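Local coordinates for hypothetical protein (Geobacillus stearothermophilus, PDB 1SFS) that is of unknown function but carries a glycoside hydrolase-like domain of the Rv2525c-like family and may be a bacterial lysozyme, at residues A125-F130 with G161-A166; A181-A186 with A204-S209. One frame throughout, in Å; residues are numbered along the deposited sequence.

Contact 1 (A125-F130 with G161-A166); sequences ANIEDF and GDFAAA
Ile127 and Phe163 meet at one methyl group: CD1 of Ile127 lies 4.1 Å from Phe163 CD1 and 4.2 Å from CE1 of the same ring, so the isoleucine tip meets the CD1-CE1 bond of the phenyl group obliquely. The two side chains cross at about a right angle. On the helix side, Phe163 holds CG anti to its backbone nitrogen (chi1 174°), which sends the ring inward from the first turn of helix 163-173; Leu154 of strand 151-156 touches both side chains, and Ile138 of helix 135-145 also packs on the ring. In the glycoside hydrolase-like domain this is the layer where helices lie against parallel strands: the segment carries on from strand 122-126, and Ile127 still has a backbone hydrogen bond with Tyr155 of the neighbouring strand. Farther out toward solvent the backbones take over. Gly161 gives a CA-H...O contact to the carbonyl of Asp129, with Gly161 CA 3.5 Å from Asp129 O and an angle of 151° at the hydrogen, so the glycine backbone lies directly against that carbonyl. The Asp129 side chain takes another course and touches Lys160, the residue just before the glycine.

Contact 2 (A181-A186 with A204-S209); sequences AVIWSA and AAPPCS
Ile183 turns CG1 anti to its carbonyl carbon (chi1 -65°) and then runs on extended, which carries CD1 out to Pro206, while Ser185 sets OG anti to its backbone nitrogen (chi1 178°) and so brings the hydroxyl up to the carbonyl of Ala204. Both side chains leave strand 182-185 for the loop at 204-209. The CD1 end of Ile183 points at the CG-CD part of the proline ring. This methyl sits 3.8 Å from Pro206 CG and 3.9 Å from Pro206 CD, so it meets the CG-CD edge of the pyrrolidine. Tyr167 of helix 163-173 touches both residues and joins the apolar cluster.

Two residues along the strand the contact turns polar. Ser185 OG lies 2.9 Å from Ala204 O, a hydrogen-bonding distance, but the carbonyl of Ala187 is also within reach of the single hydroxyl proton, and which of the two receives it is not settled. Either way, the hydroxyl is buried with two carbonyl oxygens at hand. The serine methylene follows, its CB 3.3 Å from the same Ala204 oxygen, and the methyl CB of Ala204 comes within 4.2 Å of Ser185 OG.

Beyond Pro206 the loop is secured to the helix layer by the disulfide from Cys208 to Cys168, and Ser209 O accepts a hydrogen bond from the Tyr167 hydroxyl. What emerges is a long connection that folds back over the strand it has left: a parallel crossover between the adjacent strands 182-185 and 211-218, made by a loop where a beta-alpha-beta unit would have a helix.

From the N terminus, strand 122-126 runs into contact 1, which closes when the chain returns at 161-166, having passed through helix 135-145 and strand 151-156. Helix 163-173 and the short helix 176-180 then lead to strand 182-185, where contact 2 opens; it closes at 204-209, after a connection with neither helix nor strand and just before strand 211-218. The two loops therefore follow in series, neither nested nor crossed. Their centres lie 11 Å apart, and the start of helix 163-173 bridges them: Phe163 CZ packs 4.0 Å from Ile183 CD1. Contact 1 joins the residues following strand 122-126 to that helix start, contact 2 the loop to strand 182-185; both reach the same sheet.

Contact 1 (A125-F130 with G161-A166)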
ATOM      1  N   ALA A 125       3.605   2.193   3.723  1.00  7.16           N
ATOM      2  CA  ALA A 125       3.154   2.977   4.867  1.00  7.69           C
ATOM      3  C   ALA A 125       1.811   3.596   4.579  1.00  7.31           C
ATOM      4  O   ALA A 125       1.644   4.272   3.576  1.00  8.39           O
ATOM      5  CB  ALA A 125       4.162   4.070   5.158  1.00  9.36           C
ATOM      6  N   ASN A 126       0.868   3.462   5.515  0.58  7.53           N
ATOM      7  CA  ASN A 126      -0.466   4.014   5.394  0.58  9.10           C
ATOM      8  C   ASN A 126      -0.588   5.453   5.860  0.58  9.01           C
ATOM      9  O   ASN A 126      -0.855   5.682   7.046  0.58 10.67           O
ATOM     10  CB  ASN A 126      -1.368   3.126   6.267  0.58  9.31           C
ATOM     11  CG  ASN A 126      -2.773   3.631   6.202  0.58 14.36           C
ATOM     12  OD1 ASN A 126      -3.396   3.453   5.152  0.58 21.01           O
ATOM     13  ND2 ASN A 126      -3.285   4.214   7.270  0.58 19.68           N
ATOM     14  N   ILE A 127      -0.425   6.410   4.971  1.00  9.71           N
ATOM     15  CA  ILE A 127      -0.443   7.836   5.353  1.00 10.34           C
ATOM     16  C   ILE A 127      -1.783   8.389   4.967  1.00 10.68           C
ATOM     17  O   ILE A 127      -2.003   8.794   3.823  1.00 12.70           O
ATOM     18  CB  ILE A 127       0.703   8.602   4.734  1.00 11.16           C
ATOM     19  CG1 ILE A 127       2.069   7.979   5.058  1.00 12.60           C
ATOM     20  CG2 ILE A 127       0.628  10.064   5.176  1.00 12.98           C
ATOM     21  CD1 ILE A 127       3.279   8.559   4.385  1.00 14.77           C
ATOM     22  N   GLU A 128      -2.711   8.409   5.924  0.56 12.09           N
ATOM     23  CA  GLU A 128      -4.059   8.907   5.560  0.56 14.40           C
ATOM     24  C   GLU A 128      -4.046  10.413   5.379  0.56 13.63           C
ATOM     25  O   GLU A 128      -3.177  11.103   5.900  0.56 11.62           O
ATOM     26  CB  GLU A 128      -5.053   8.399   6.623  0.56 19.92           C
ATOM     27  CG  GLU A 128      -4.925   6.889   6.806  0.56 22.52           C
ATOM     28  CD  GLU A 128      -5.830   6.043   7.660  0.56 22.95           C
ATOM     29  OE1 GLU A 128      -6.060   6.358   8.842  0.56 35.89           O
ATOM     30  OE2 GLU A 128      -6.274   4.992   7.169  0.56 32.19           O
ATOM     31  N   ASP A 129      -5.008  10.950   4.633  1.00 15.28           N
ATOM     32  CA  ASP A 129      -4.977  12.339   4.206  1.00 14.71           C
ATOM     33  C   ASP A 129      -5.072  13.345   5.340  1.00 16.10           C
ATOM     34  O   ASP A 129      -4.731  14.510   5.098  1.00 23.97           O
ATOM     35  CB  ASP A 129      -6.052  12.600   3.197  1.00 17.51           C
ATOM     36  CG  ASP A 129      -7.497  12.484   3.655  1.00 26.53           C
ATOM     37  OD1 ASP A 129      -8.311  12.749   2.759  1.00 41.81           O
ATOM     38  OD2 ASP A 129      -7.802  12.160   4.792  1.00 35.75           O
ATOM     39  N   PHE A 130      -5.475  12.965   6.526  0.84 15.85           N
ATOM     40  CA  PHE A 130      -5.647  13.888   7.628  0.84 19.35           C
ATOM     41  C   PHE A 130      -4.464  13.771   8.571  0.84 18.39           C
ATOM     42  O   PHE A 130      -4.411  14.473   9.595  0.84 21.09           O
ATOM     43  CB  PHE A 130      -6.964  13.601   8.338  0.84 23.22           C
ATOM     44  CG  PHE A 130      -7.111  12.152   8.799  0.84 22.67           C
ATOM     45  CD1 PHE A 130      -6.587  11.705   9.991  0.84 26.09           C
ATOM     46  CD2 PHE A 130      -7.815  11.273   7.990  0.84 25.07           C
ATOM     47  CE1 PHE A 130      -6.766  10.392  10.409  0.84 27.42           C
ATOM     48  CE2 PHE A 130      -7.992   9.969   8.381  0.84 26.00           C
ATOM     49  CZ  PHE A 130      -7.479   9.535   9.581  0.84 28.22           C
ATOM     50  N   GLY A 161      -4.057  17.197   2.095  1.00 15.43           N
ATOM     51  CA  GLY A 161      -3.170  17.082   3.237  1.00 14.51           C
ATOM     52  C   GLY A 161      -1.735  17.242   2.855  1.00 11.73           C
ATOM     53  O   GLY A 161      -1.389  17.567   1.708  1.00 13.72           O
ATOM     54  N   ASP A 162      -0.881  17.008   3.813  1.00 11.67           N
ATOM     55  CA  ASP A 162       0.526  17.330   3.799  1.00 13.32           C
ATOM     56  C   ASP A 162       1.395  16.429   2.921  1.00 10.12           C
ATOM     57  O   ASP A 162       2.584  16.764   2.746  1.00 11.24           O
ATOM     58  CB  ASP A 162       1.024  17.260   5.264  1.00 17.76           C
ATOM     59  CG  ASP A 162       0.727  18.239   6.363  1.00 22.33           C
ATOM     60  OD1 ASP A 162       1.024  17.981   7.636  1.00 22.23           O
ATOM     61  OD2 ASP A 162       0.239  19.311   5.969  1.00 25.94           O
ATOM     62  N   PHE A 163       0.913  15.296   2.481  1.00  9.54           N
ATOM     63  CA  PHE A 163       1.808  14.316   1.862  1.00  8.98           C
ATOM     64  C   PHE A 163       2.585  14.871   0.683  1.00  8.70           C
ATOM     65  O   PHE A 163       3.808  14.663   0.590  1.00  9.42           O
ATOM     66  CB  PHE A 163       1.067  13.054   1.458  1.00  8.90           C
ATOM     67  CG  PHE A 163       1.956  12.106   0.694  1.00  8.48           C
ATOM     68  CD1 PHE A 163       2.847  11.302   1.379  1.00  8.50           C
ATOM     69  CD2 PHE A 163       1.916  12.043  -0.679  1.00  9.98           C
ATOM     70  CE1 PHE A 163       3.706  10.447   0.670  1.00  9.13           C
ATOM     71  CE2 PHE A 163       2.789  11.223  -1.366  1.00  9.76           C
ATOM     72  CZ  PHE A 163       3.673  10.402  -0.712  1.00  9.30           C
ATOM     73  N   ALA A 164       1.913  15.469  -0.280  1.00  9.34           N
ATOM     74  CA  ALA A 164       2.612  15.783  -1.532  1.00  9.83           C
ATOM     75  C   ALA A 164       3.795  16.746  -1.297  1.00  9.86           C
ATOM     76  O   ALA A 164       4.864  16.513  -1.867  1.00 10.33           O
ATOM     77  CB  ALA A 164       1.633  16.354  -2.541  1.00 12.65           C
ATOM     78  N   ALA A 165       3.597  17.779  -0.512  1.00 10.14           N
ATOM     79  CA  ALA A 165       4.689  18.714  -0.259  1.00 10.50           C
ATOM     80  C   ALA A 165       5.800  18.039   0.510  1.00  9.32           C
ATOM     81  O   ALA A 165       6.993  18.312   0.262  1.00 10.20           O
ATOM     82  CB  ALA A 165       4.177  19.982   0.424  1.00 13.47           C
ATOM     83  N   ALA A 166       5.470  17.210   1.509  1.00  8.76           N
ATOM     84  CA  ALA A 166       6.474  16.504   2.278  1.00  8.62           C
ATOM     85  C   ALA A 166       7.314  15.586   1.401  1.00  7.49           C
ATOM     86  O   ALA A 166       8.530  15.513   1.520  1.00  7.74           O
ATOM     87  CB  ALA A 166       5.798  15.727   3.409  1.00 10.02           C
TER

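Contact 2 (A181-A186 with A204-S209)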
ATOM      1  N   ALA A 181      11.200   4.888  -3.542  1.00  8.02           N
ATOM      2  CA  ALA A 181       9.819   4.812  -3.095  1.00  7.75           C
ATOM      3  C   ALA A 181       8.871   4.522  -4.242  1.00  7.23           C
ATOM      4  O   ALA A 181       9.029   5.013  -5.367  1.00  8.17           O
ATOM      5  CB  ALA A 181       9.378   6.084  -2.399  1.00  9.22           C
ATOM      6  N   VAL A 182       7.827   3.765  -3.932  1.00  6.64           N
ATOM      7  CA  VAL A 182       6.693   3.531  -4.805  1.00  6.77           C
ATOM      8  C   VAL A 182       5.447   4.068  -4.133  1.00  6.46           C
ATOM      9  O   VAL A 182       5.219   3.778  -2.957  1.00  7.46           O
ATOM     10  CB  VAL A 182       6.558   2.043  -5.153  1.00  7.36           C
ATOM     11  CG1 VAL A 182       5.323   1.774  -5.969  1.00  7.97           C
ATOM     12  CG2 VAL A 182       7.805   1.558  -5.861  1.00  8.84           C
ATOM     13  N   ILE A 183       4.663   4.855  -4.865  1.00  6.35           N
ATOM     14  CA  ILE A 183       3.446   5.432  -4.340  1.00  6.65           C
ATOM     15  C   ILE A 183       2.216   4.643  -4.811  1.00  6.53           C
ATOM     16  O   ILE A 183       2.084   4.308  -5.982  1.00  7.23           O
ATOM     17  CB  ILE A 183       3.324   6.929  -4.720  1.00  7.06           C
ATOM     18  CG1 ILE A 183       4.450   7.735  -4.058  1.00  8.90           C
ATOM     19  CG2 ILE A 183       1.965   7.500  -4.356  1.00  8.60           C
ATOM     20  CD1 ILE A 183       4.482   9.196  -4.455  1.00  9.23           C
ATOM     21  N   TRP A 184       1.352   4.400  -3.837  1.00  6.41           N
ATOM     22  CA  TRP A 184      -0.010   3.932  -4.010  1.00  6.48           C
ATOM     23  C   TRP A 184      -0.898   5.139  -3.735  1.00  6.38           C
ATOM     24  O   TRP A 184      -1.012   5.578  -2.593  1.00  7.64           O
ATOM     25  CB  TRP A 184      -0.268   2.773  -3.039  1.00  6.69           C
ATOM     26  CG  TRP A 184      -1.639   2.167  -3.064  1.00  7.17           C
ATOM     27  CD1 TRP A 184      -2.716   2.452  -3.844  1.00  7.29           C
ATOM     28  CD2 TRP A 184      -2.033   1.122  -2.185  1.00  7.47           C
ATOM     29  NE1 TRP A 184      -3.764   1.624  -3.518  1.00  8.21           N
ATOM     30  CE2 TRP A 184      -3.386   0.812  -2.504  1.00  8.01           C
ATOM     31  CE3 TRP A 184      -1.377   0.429  -1.178  1.00  9.72           C
ATOM     32  CZ2 TRP A 184      -4.095  -0.181  -1.823  1.00  9.55           C
ATOM     33  CZ3 TRP A 184      -2.086  -0.534  -0.514  1.00 13.33           C
ATOM     34  CH2 TRP A 184      -3.423  -0.824  -0.842  1.00 12.47           C
ATOM     35  N   SER A 185      -1.470   5.705  -4.797  1.00  7.01           N
ATOM     36  CA  SER A 185      -2.236   6.925  -4.680  1.00  7.22           C
ATOM     37  C   SER A 185      -3.692   6.646  -4.390  1.00  7.88           C
ATOM     38  O   SER A 185      -4.314   5.804  -5.056  1.00  8.87           O
ATOM     39  CB  SER A 185      -2.124   7.696  -6.001  1.00  8.64           C
ATOM     40  OG  SER A 185      -2.902   8.864  -5.894  1.00  9.70           O
ATOM     41  N   ALA A 186      -4.255   7.384  -3.442  1.00  8.67           N
ATOM     42  CA  ALA A 186      -5.643   7.317  -3.052  1.00 10.41           C
ATOM     43  C   ALA A 186      -6.523   8.362  -3.700  1.00 10.63           C
ATOM     44  O   ALA A 186      -7.612   8.631  -3.210  1.00 14.53           O
ATOM     45  CB  ALA A 186      -5.746   7.409  -1.525  1.00 13.82           C
ATOM     46  N   ALA A 204      -3.798  10.336  -9.424  1.00 10.75           N
ATOM     47  CA  ALA A 204      -3.127  11.625  -9.084  1.00 12.12           C
ATOM     48  C   ALA A 204      -1.711  11.323  -8.591  1.00  9.76           C
ATOM     49  O   ALA A 204      -1.468  10.351  -7.898  1.00 11.15           O
ATOM     50  CB  ALA A 204      -3.897  12.324  -8.000  1.00 15.56           C
ATOM     51  N   ALA A 205      -0.813  12.224  -8.893  1.00 11.54           N
ATOM     52  CA  ALA A 205       0.583  12.104  -8.506  1.00 10.57           C
ATOM     53  C   ALA A 205       1.043  13.367  -7.804  1.00 10.43           C
ATOM     54  O   ALA A 205       0.528  14.431  -8.054  1.00 12.06           O
ATOM     55  CB  ALA A 205       1.404  11.924  -9.758  1.00 14.11           C
ATOM     56  N   PRO A 206       2.075  13.270  -6.965  1.00 10.77           N
ATOM     57  CA  PRO A 206       2.678  14.507  -6.447  1.00 10.52           C
ATOM     58  C   PRO A 206       3.350  15.254  -7.559  1.00 10.22           C
ATOM     59  O   PRO A 206       3.651  14.698  -8.610  1.00 11.39           O
ATOM     60  CB  PRO A 206       3.696  13.998  -5.464  1.00 11.40           C
ATOM     61  CG  PRO A 206       4.069  12.661  -5.976  1.00 14.75           C
ATOM     62  CD  PRO A 206       2.807  12.071  -6.539  1.00 11.34           C
ATOM     63  N   PRO A 207       3.633  16.551  -7.365  1.00 10.92           N
ATOM     64  CA  PRO A 207       4.179  17.382  -8.449  1.00 12.44           C
ATOM     65  C   PRO A 207       5.676  17.279  -8.589  1.00 12.24           C
ATOM     66  O   PRO A 207       6.301  18.306  -8.848  1.00 14.39           O
ATOM     67  CB  PRO A 207       3.700  18.758  -8.051  1.00 16.52           C
ATOM     68  CG  PRO A 207       3.688  18.748  -6.588  1.00 15.43           C
ATOM     69  CD  PRO A 207       3.244  17.373  -6.204  1.00 12.04           C
ATOM     70  N   CYS A 208       6.250  16.139  -8.414  1.00 10.92           N
ATOM     71  CA  CYS A 208       7.677  15.881  -8.592  1.00 10.75           C
ATOM     72  C   CYS A 208       7.854  14.413  -8.975  1.00 10.27           C
ATOM     73  O   CYS A 208       6.890  13.642  -9.013  1.00 12.05           O
ATOM     74  CB  CYS A 208       8.428  16.259  -7.352  1.00 11.65           C
ATOM     75  SG  CYS A 208       7.950  15.284  -5.906  1.00 12.81           S
ATOM     76  N   SER A 209       9.102  13.981  -9.192  0.71 10.94           N
ATOM     77  CA  SER A 209       9.406  12.634  -9.628  0.71 10.53           C
ATOM     78  C   SER A 209       8.846  11.592  -8.674  0.71  9.18           C
ATOM     79  O   SER A 209       9.088  11.655  -7.460  0.71  8.99           O
ATOM     80  CB  SER A 209      10.939  12.446  -9.622  0.71 13.37           C
ATOM     81  OG  SER A 209      11.265  11.158 -10.142  0.71 17.83           O
TER